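Local coordinates for peptide ABC transporter, peptide-binding protein (Thermus thermophilus, PDB 2D5W), which binds oligopeptides, here a pentapeptide, and probably delivers them to an ABC transporter as its solute-binding protein, at residues A[345-358]-A[543-555]. Sequence-based numbering, arbitrary orientation.
Sequences FDGLQPVAHTWIAP and PALPLYFRANPYV
The ring of F549 is clasped by loop residues of segment 345-358: the methyl CB of A352 lies over one face, 3.5 Å from the F549 ring centroid, while P358 CD and A357 CA make CH-pi contacts on the opposite face. Here the loop adds a single beta bridge, V351 with Y548, to strand 544-557 of the mixed sheet in this solute-binding protein. Small A352 fits close against the phenyl, and the compact, rigid ring of P358 turns its CD methylene to the other face. W355 C lies at the edge near the ring plane; I356 O approaches obliquely, 3.4 Å from F549 CZ, a buried carbonyl with no polar partner. At the bridge the strand carries a classic beta bulge, in which L547 and Y548 share E304 of strand 293-308 as their backbone partner. Two bonds flank the bridge, A352 N to L547 O and F549 N to P350 O, the latter nearly linear at P350 O. Farther along, F345 and Y548 set their rings obliquely, planes 57° apart, with F345 CE1 over the Y548 face. Q349 NE2 rests above the centre of the F345 ring. The extended chain of Q349 (chi2 -169°) carries its amide to the strand edge, where glutamine can serve as a surrogate backbone acceptor: A551 N donates to Q349 OE1 at 2.9 Å, tilted 19° from the carbonyl plane.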
ATOM      1  N   PHE A 345       2.263   7.303 -22.255  1.00 10.27           N
ATOM      2  CA  PHE A 345       1.287   6.217 -22.252  1.00 10.83           C
ATOM      3  C   PHE A 345       0.176   6.327 -23.290  1.00 11.69           C
ATOM      4  O   PHE A 345      -0.803   5.583 -23.212  1.00 11.43           O
ATOM      5  CB  PHE A 345       0.618   6.143 -20.871  1.00 10.80           C
ATOM      6  CG  PHE A 345       1.573   6.287 -19.710  1.00  9.60           C
ATOM      7  CD1 PHE A 345       1.407   7.310 -18.773  1.00 10.28           C
ATOM      8  CD2 PHE A 345       2.615   5.383 -19.529  1.00  9.98           C
ATOM      9  CE1 PHE A 345       2.263   7.423 -17.675  1.00  9.94           C
ATOM     10  CE2 PHE A 345       3.474   5.488 -18.435  1.00  9.05           C
ATOM     11  CZ  PHE A 345       3.298   6.511 -17.508  1.00  9.86           C
ATOM     12  N   ASP A 346       0.319   7.239 -24.247  1.00 12.12           N
ATOM     13  CA  ASP A 346      -0.716   7.457 -25.255  1.00 13.19           C
ATOM     14  C   ASP A 346      -2.043   7.779 -24.570  1.00 13.31           C
ATOM     15  O   ASP A 346      -3.118   7.453 -25.080  1.00 14.68           O
ATOM     16  CB  ASP A 346      -0.876   6.235 -26.164  1.00 14.95           C
ATOM     17  CG  ASP A 346       0.248   6.110 -27.172  1.00 16.88           C
ATOM     18  OD1 ASP A 346       0.636   7.143 -27.758  1.00 17.92           O
ATOM     19  OD2 ASP A 346       0.734   4.980 -27.388  1.00 20.35           O
ATOM     20  N   GLY A 347      -1.946   8.415 -23.404  1.00 13.08           N
ATOM     21  CA  GLY A 347      -3.118   8.807 -22.638  1.00 13.00           C
ATOM     22  C   GLY A 347      -3.912   7.689 -21.989  1.00 13.17           C
ATOM     23  O   GLY A 347      -4.942   7.947 -21.363  1.00 13.95           O
ATOM     24  N   LEU A 348      -3.436   6.453 -22.109  1.00 13.22           N
ATOM     25  CA  LEU A 348      -4.150   5.311 -21.550  1.00 13.13           C
ATOM     26  C   LEU A 348      -4.178   5.265 -20.020  1.00 12.63           C
ATOM     27  O   LEU A 348      -5.009   4.574 -19.431  1.00 14.16           O
ATOM     28  CB  LEU A 348      -3.601   4.019 -22.156  1.00 14.05           C
ATOM     29  CG  LEU A 348      -3.842   3.963 -23.673  1.00 15.37           C
ATOM     30  CD1 LEU A 348      -3.186   2.724 -24.261  1.00 16.17           C
ATOM     31  CD2 LEU A 348      -5.340   3.968 -23.964  1.00 17.41           C
ATOM     32  N   GLN A 349      -3.254   5.979 -19.383  1.00 11.15           N
ATOM     33  CA  GLN A 349      -3.242   6.117 -17.924  1.00 10.57           C
ATOM     34  C   GLN A 349      -3.530   7.610 -17.843  1.00 11.66           C
ATOM     35  O   GLN A 349      -2.660   8.439 -18.112  1.00 12.96           O
ATOM     36  CB  GLN A 349      -1.880   5.750 -17.327  1.00 10.52           C
ATOM     37  CG  GLN A 349      -1.675   4.238 -17.279  1.00 10.21           C
ATOM     38  CD  GLN A 349      -0.478   3.798 -16.456  1.00  9.34           C
ATOM     39  OE1 GLN A 349      -0.543   2.799 -15.738  1.00  9.91           O
ATOM     40  NE2 GLN A 349       0.628   4.527 -16.571  1.00  9.27           N
ATOM     41  N   PRO A 350      -4.774   7.970 -17.494  1.00 11.23           N
ATOM     42  CA  PRO A 350      -5.217   9.362 -17.399  1.00 10.93           C
ATOM     43  C   PRO A 350      -4.717  10.213 -16.255  1.00 11.10           C
ATOM     44  O   PRO A 350      -4.456   9.722 -15.160  1.00  9.37           O
ATOM     45  CB  PRO A 350      -6.730   9.225 -17.363  1.00 12.32           C
ATOM     46  CG  PRO A 350      -6.898   8.010 -16.500  1.00 13.22           C
ATOM     47  CD  PRO A 350      -5.848   7.057 -17.053  1.00 12.47           C
ATOM     48  N   VAL A 351      -4.607  11.509 -16.526  1.00 10.40           N
ATOM     49  CA  VAL A 351      -4.200  12.465 -15.517  1.00 10.12           C
ATOM     50  C   VAL A 351      -5.234  12.385 -14.396  1.00  9.75           C
ATOM     51  O   VAL A 351      -6.439  12.274 -14.655  1.00 10.48           O
ATOM     52  CB  VAL A 351      -4.180  13.896 -16.094  1.00  9.71           C
ATOM     53  CG1 VAL A 351      -3.920  14.903 -14.984  1.00 10.15           C
ATOM     54  CG2 VAL A 351      -3.109  14.006 -17.170  1.00 10.50           C
ATOM     55  N   ALA A 352      -4.749  12.422 -13.159  1.00  9.58           N
ATOM     56  CA  ALA A 352      -5.595  12.363 -11.975  1.00  9.09           C
ATOM     57  C   ALA A 352      -5.717  13.758 -11.371  1.00  9.92           C
ATOM     58  O   ALA A 352      -4.753  14.529 -11.382  1.00  9.49           O
ATOM     59  CB  ALA A 352      -4.990  11.411 -10.957  1.00  9.32           C
ATOM     60  N   HIS A 353      -6.897  14.064 -10.834  1.00  9.03           N
ATOM     61  CA  HIS A 353      -7.164  15.365 -10.222  1.00  8.98           C
ATOM     62  C   HIS A 353      -7.610  15.210  -8.772  1.00  9.50           C
ATOM     63  O   HIS A 353      -7.816  16.198  -8.063  1.00  9.62           O
ATOM     64  CB  HIS A 353      -8.247  16.092 -11.016  1.00 10.42           C
ATOM     65  CG  HIS A 353      -7.917  16.247 -12.466  1.00 10.05           C
ATOM     66  ND1 HIS A 353      -6.940  17.109 -12.917  1.00 11.09           N
ATOM     67  CD2 HIS A 353      -8.401  15.620 -13.562  1.00 11.83           C
ATOM     68  CE1 HIS A 353      -6.837  17.004 -14.230  1.00 12.40           C
ATOM     69  NE2 HIS A 353      -7.712  16.105 -14.646  1.00 12.06           N
ATOM     70  N   THR A 354      -7.762  13.958  -8.350  1.00  9.21           N
ATOM     71  CA  THR A 354      -8.176  13.610  -6.995  1.00  9.06           C
ATOM     72  C   THR A 354      -7.384  12.362  -6.584  1.00  9.35           C
ATOM     73  O   THR A 354      -6.646  11.816  -7.403  1.00 10.15           O
ATOM     74  CB  THR A 354      -9.701  13.356  -6.947  1.00  9.14           C
ATOM     75  OG1 THR A 354     -10.088  13.020  -5.613  1.00 10.34           O
ATOM     76  CG2 THR A 354     -10.097  12.240  -7.896  1.00  9.97           C
ATOM     77  N   TRP A 355      -7.521  11.913  -5.335  1.00  9.20           N
ATOM     78  CA  TRP A 355      -6.761  10.750  -4.863  1.00  8.99           C
ATOM     79  C   TRP A 355      -7.481   9.414  -4.979  1.00  8.85           C
ATOM     80  O   TRP A 355      -6.859   8.363  -4.815  1.00  9.70           O
ATOM     81  CB  TRP A 355      -6.312  10.962  -3.407  1.00  9.30           C
ATOM     82  CG  TRP A 355      -7.344  10.600  -2.364  1.00  8.91           C
ATOM     83  CD1 TRP A 355      -7.507   9.385  -1.754  1.00  9.47           C
ATOM     84  CD2 TRP A 355      -8.377  11.449  -1.845  1.00  8.71           C
ATOM     85  NE1 TRP A 355      -8.579   9.425  -0.895  1.00 10.01           N
ATOM     86  CE2 TRP A 355      -9.132  10.677  -0.931  1.00  9.68           C
ATOM     87  CE3 TRP A 355      -8.741  12.783  -2.066  1.00  9.95           C
ATOM     88  CZ2 TRP A 355     -10.230  11.199  -0.240  1.00 10.39           C
ATOM     89  CZ3 TRP A 355      -9.833  13.300  -1.376  1.00  9.54           C
ATOM     90  CH2 TRP A 355     -10.566  12.508  -0.477  1.00 10.41           C
ATOM     91  N   ILE A 356      -8.780   9.453  -5.269  1.00  8.72           N
ATOM     92  CA  ILE A 356      -9.579   8.236  -5.401  1.00  9.16           C
ATOM     93  C   ILE A 356      -9.692   7.845  -6.873  1.00  9.67           C
ATOM     94  O   ILE A 356     -10.179   8.624  -7.689  1.00 10.46           O
ATOM     95  CB  ILE A 356     -10.995   8.444  -4.807  1.00  9.58           C
ATOM     96  CG1 ILE A 356     -10.884   8.785  -3.318  1.00 10.12           C
ATOM     97  CG2 ILE A 356     -11.836   7.190  -5.013  1.00 10.61           C
ATOM     98  CD1 ILE A 356     -12.215   9.054  -2.636  1.00 10.79           C
ATOM     99  N   ALA A 357      -9.240   6.640  -7.210  1.00 10.04           N
ATOM    100  CA  ALA A 357      -9.273   6.162  -8.590  1.00 10.20           C
ATOM    101  C   ALA A 357     -10.687   5.874  -9.088  1.00 10.41           C
ATOM    102  O   ALA A 357     -11.573   5.522  -8.306  1.00 10.40           O
ATOM    103  CB  ALA A 357      -8.408   4.910  -8.725  1.00 11.16           C
ATOM    104  N   PRO A 358     -10.911   6.019 -10.404  1.00 10.81           N
ATOM    105  CA  PRO A 358     -12.220   5.778 -11.020  1.00 11.96           C
ATOM    106  C   PRO A 358     -12.840   4.408 -10.730  1.00 12.12           C
ATOM    107  O   PRO A 358     -14.063   4.273 -10.734  1.00 13.24           O
ATOM    108  CB  PRO A 358     -11.944   5.986 -12.506  1.00 13.09           C
ATOM    109  CG  PRO A 358     -10.901   7.057 -12.491  1.00 13.87           C
ATOM    110  CD  PRO A 358      -9.974   6.600 -11.384  1.00 11.39           C
ATOM    111  N   PRO A 543      -3.031  19.077  -1.079  1.00  9.39           N
ATOM    112  CA  PRO A 543      -2.069  18.644  -0.056  1.00  9.63           C
ATOM    113  C   PRO A 543      -0.985  17.759  -0.678  1.00  9.05           C
ATOM    114  O   PRO A 543       0.118  17.640  -0.150  1.00  9.97           O
ATOM    115  CB  PRO A 543      -2.943  17.914   0.961  1.00 10.49           C
ATOM    116  CG  PRO A 543      -4.122  17.454   0.155  1.00 10.50           C
ATOM    117  CD  PRO A 543      -4.395  18.619  -0.760  1.00  9.74           C
ATOM    118  N   ALA A 544      -1.328  17.129  -1.797  1.00  9.34           N
ATOM    119  CA  ALA A 544      -0.398  16.307  -2.566  1.00  8.99           C
ATOM    120  C   ALA A 544      -0.735  16.635  -4.016  1.00  9.22           C
ATOM    121  O   ALA A 544      -1.837  17.105  -4.303  1.00  9.80           O
ATOM    122  CB  ALA A 544      -0.614  14.823  -2.294  1.00 10.00           C
ATOM    123  N   LEU A 545       0.203  16.405  -4.927  1.00  8.74           N
ATOM    124  CA  LEU A 545      -0.039  16.698  -6.332  1.00  8.77           C
ATOM    125  C   LEU A 545      -0.431  15.420  -7.055  1.00  8.72           C
ATOM    126  O   LEU A 545       0.361  14.481  -7.146  1.00  8.93           O
ATOM    127  CB  LEU A 545       1.216  17.297  -6.973  1.00  9.31           C
ATOM    128  CG  LEU A 545       1.863  18.463  -6.218  1.00  9.85           C
ATOM    129  CD1 LEU A 545       3.044  18.996  -7.014  1.00 10.81           C
ATOM    130  CD2 LEU A 545       0.842  19.567  -5.988  1.00 11.96           C
ATOM    131  N   PRO A 546      -1.670  15.357  -7.561  1.00  7.90           N
ATOM    132  CA  PRO A 546      -2.092  14.146  -8.269  1.00  8.09           C
ATOM    133  C   PRO A 546      -1.455  14.104  -9.652  1.00  8.01           C
ATOM    134  O   PRO A 546      -1.396  15.126 -10.336  1.00  9.52           O
ATOM    135  CB  PRO A 546      -3.608  14.303  -8.327  1.00  7.90           C
ATOM    136  CG  PRO A 546      -3.772  15.795  -8.497  1.00  9.34           C
ATOM    137  CD  PRO A 546      -2.738  16.377  -7.550  1.00  9.12           C
ATOM    138  N   LEU A 547      -0.963  12.936 -10.060  1.00  7.90           N
ATOM    139  CA  LEU A 547      -0.353  12.823 -11.381  1.00  8.45           C
ATOM    140  C   LEU A 547      -1.232  12.018 -12.340  1.00  8.89           C
ATOM    141  O   LEU A 547      -1.813  12.583 -13.264  1.00  9.30           O
ATOM    142  CB  LEU A 547       1.055  12.215 -11.284  1.00  9.24           C
ATOM    143  CG  LEU A 547       2.090  13.072 -10.537  1.00  8.29           C
ATOM    144  CD1 LEU A 547       3.456  12.406 -10.626  1.00  9.14           C
ATOM    145  CD2 LEU A 547       2.147  14.480 -11.130  1.00 10.20           C
ATOM    146  N   TYR A 548      -1.342  10.709 -12.127  1.00  8.26           N
ATOM    147  CA  TYR A 548      -2.176   9.879 -12.992  1.00  8.64           C
ATOM    148  C   TYR A 548      -2.598   8.578 -12.322  1.00  8.91           C
ATOM    149  O   TYR A 548      -1.993   8.149 -11.339  1.00  8.71           O
ATOM    150  CB  TYR A 548      -1.460   9.577 -14.322  1.00  8.63           C
ATOM    151  CG  TYR A 548      -0.059   9.004 -14.207  1.00  8.53           C
ATOM    152  CD1 TYR A 548       1.064   9.836 -14.180  1.00  9.38           C
ATOM    153  CD2 TYR A 548       0.144   7.626 -14.149  1.00  9.01           C
ATOM    154  CE1 TYR A 548       2.355   9.300 -14.102  1.00  9.00           C
ATOM    155  CE2 TYR A 548       1.426   7.086 -14.068  1.00  9.12           C
ATOM    156  CZ  TYR A 548       2.523   7.923 -14.046  1.00  8.81           C
ATOM    157  OH  TYR A 548       3.783   7.371 -13.973  1.00 10.12           O
ATOM    158  N   PHE A 549      -3.656   7.966 -12.850  1.00  8.90           N
ATOM    159  CA  PHE A 549      -4.159   6.697 -12.330  1.00  8.88           C
ATOM    160  C   PHE A 549      -3.554   5.591 -13.185  1.00  9.01           C
ATOM    161  O   PHE A 549      -3.559   5.666 -14.414  1.00 10.55           O
ATOM    162  CB  PHE A 549      -5.687   6.646 -12.401  1.00  9.59           C
ATOM    163  CG  PHE A 549      -6.370   7.654 -11.516  1.00  9.83           C
ATOM    164  CD1 PHE A 549      -6.188   7.628 -10.139  1.00 10.80           C
ATOM    165  CD2 PHE A 549      -7.211   8.616 -12.064  1.00 11.61           C
ATOM    166  CE1 PHE A 549      -6.837   8.552  -9.317  1.00 12.65           C
ATOM    167  CE2 PHE A 549      -7.862   9.540 -11.251  1.00 12.62           C
ATOM    168  CZ  PHE A 549      -7.675   9.507  -9.878  1.00 11.48           C
ATOM    169  N   ARG A 550      -3.047   4.557 -12.526  1.00  9.39           N
ATOM    170  CA  ARG A 550      -2.375   3.459 -13.207  1.00  9.93           C
ATOM    171  C   ARG A 550      -3.129   2.152 -13.349  1.00 10.32           C
ATOM    172  O   ARG A 550      -4.089   1.880 -12.632  1.00 10.23           O
ATOM    173  CB  ARG A 550      -1.055   3.166 -12.489  1.00  9.36           C
ATOM    174  CG  ARG A 550      -0.057   4.299 -12.570  1.00  8.89           C
ATOM    175  CD  ARG A 550       1.104   4.122 -11.609  1.00 10.01           C
ATOM    176  NE  ARG A 550       1.801   2.852 -11.789  1.00  9.75           N
ATOM    177  CZ  ARG A 550       2.903   2.522 -11.130  1.00 10.04           C
ATOM    178  NH1 ARG A 550       3.485   1.348 -11.345  1.00 11.63           N
ATOM    179  NH2 ARG A 550       3.427   3.370 -10.252  1.00 11.06           N
ATOM    180  N   ALA A 551      -2.661   1.356 -14.304  1.00 10.10           N
ATOM    181  CA  ALA A 551      -3.169   0.015 -14.564  1.00 10.16           C
ATOM    182  C   ALA A 551      -1.893  -0.823 -14.538  1.00 10.45           C
ATOM    183  O   ALA A 551      -0.870  -0.418 -15.101  1.00 11.55           O
ATOM    184  CB  ALA A 551      -3.829  -0.068 -15.934  1.00 11.06           C
ATOM    185  N   ASN A 552      -1.935  -1.970 -13.869  1.00 11.18           N
ATOM    186  CA  ASN A 552      -0.761  -2.831 -13.776  1.00 11.92           C
ATOM    187  C   ASN A 552      -0.635  -3.787 -14.950  1.00 11.22           C
ATOM    188  O   ASN A 552      -1.594  -4.469 -15.312  1.00 11.13           O
ATOM    189  CB  ASN A 552      -0.792  -3.693 -12.506  1.00 14.06           C
ATOM    190  CG  ASN A 552      -0.616  -2.891 -11.231  1.00 15.18           C
ATOM    191  OD1 ASN A 552       0.129  -1.914 -11.192  1.00 16.94           O
ATOM    192  ND2 ASN A 552      -1.286  -3.323 -10.169  1.00 17.55           N
ATOM    193  N   PRO A 553       0.550  -3.837 -15.572  1.00 11.18           N
ATOM    194  CA  PRO A 553       0.722  -4.760 -16.693  1.00 11.06           C
ATOM    195  C   PRO A 553       1.220  -6.085 -16.115  1.00 11.02           C
ATOM    196  O   PRO A 553       2.051  -6.099 -15.203  1.00 10.67           O
ATOM    197  CB  PRO A 553       1.778  -4.070 -17.547  1.00 11.89           C
ATOM    198  CG  PRO A 553       2.645  -3.412 -16.521  1.00 13.11           C
ATOM    199  CD  PRO A 553       1.654  -2.860 -15.513  1.00 12.18           C
ATOM    200  N   TYR A 554       0.688  -7.193 -16.617  1.00 10.22           N
ATOM    201  CA  TYR A 554       1.109  -8.514 -16.171  1.00  9.73           C
ATOM    202  C   TYR A 554       1.560  -9.334 -17.365  1.00  9.56           C
ATOM    203  O   TYR A 554       0.887  -9.357 -18.397  1.00 10.99           O
ATOM    204  CB  TYR A 554      -0.028  -9.246 -15.453  1.00  9.65           C
ATOM    205  CG  TYR A 554      -0.375  -8.648 -14.114  1.00  9.15           C
ATOM    206  CD1 TYR A 554      -1.488  -7.826 -13.963  1.00 11.68           C
ATOM    207  CD2 TYR A 554       0.435  -8.878 -13.003  1.00  9.33           C
ATOM    208  CE1 TYR A 554      -1.787  -7.247 -12.736  1.00 11.49           C
ATOM    209  CE2 TYR A 554       0.146  -8.302 -11.776  1.00 10.18           C
ATOM    210  CZ  TYR A 554      -0.963  -7.490 -11.650  1.00 10.73           C
ATOM    211  OH  TYR A 554      -1.248  -6.917 -10.433  1.00 12.89           O
ATOM    212  N   VAL A 555       2.712  -9.980 -17.232  1.00  8.93           N
ATOM    213  CA  VAL A 555       3.251 -10.834 -18.286  1.00  8.64           C
ATOM    214  C   VAL A 555       3.214 -12.225 -17.677  1.00  8.90           C
ATOM    215  O   VAL A 555       3.844 -12.480 -16.647  1.00 10.64           O
ATOM    216  CB  VAL A 555       4.691 -10.437 -18.653  1.00  8.62           C
ATOM    217  CG1 VAL A 555       5.190 -11.300 -19.810  1.00 10.40           C
ATOM    218  CG2 VAL A 555       4.729  -8.965 -19.042  1.00 10.08           C
TER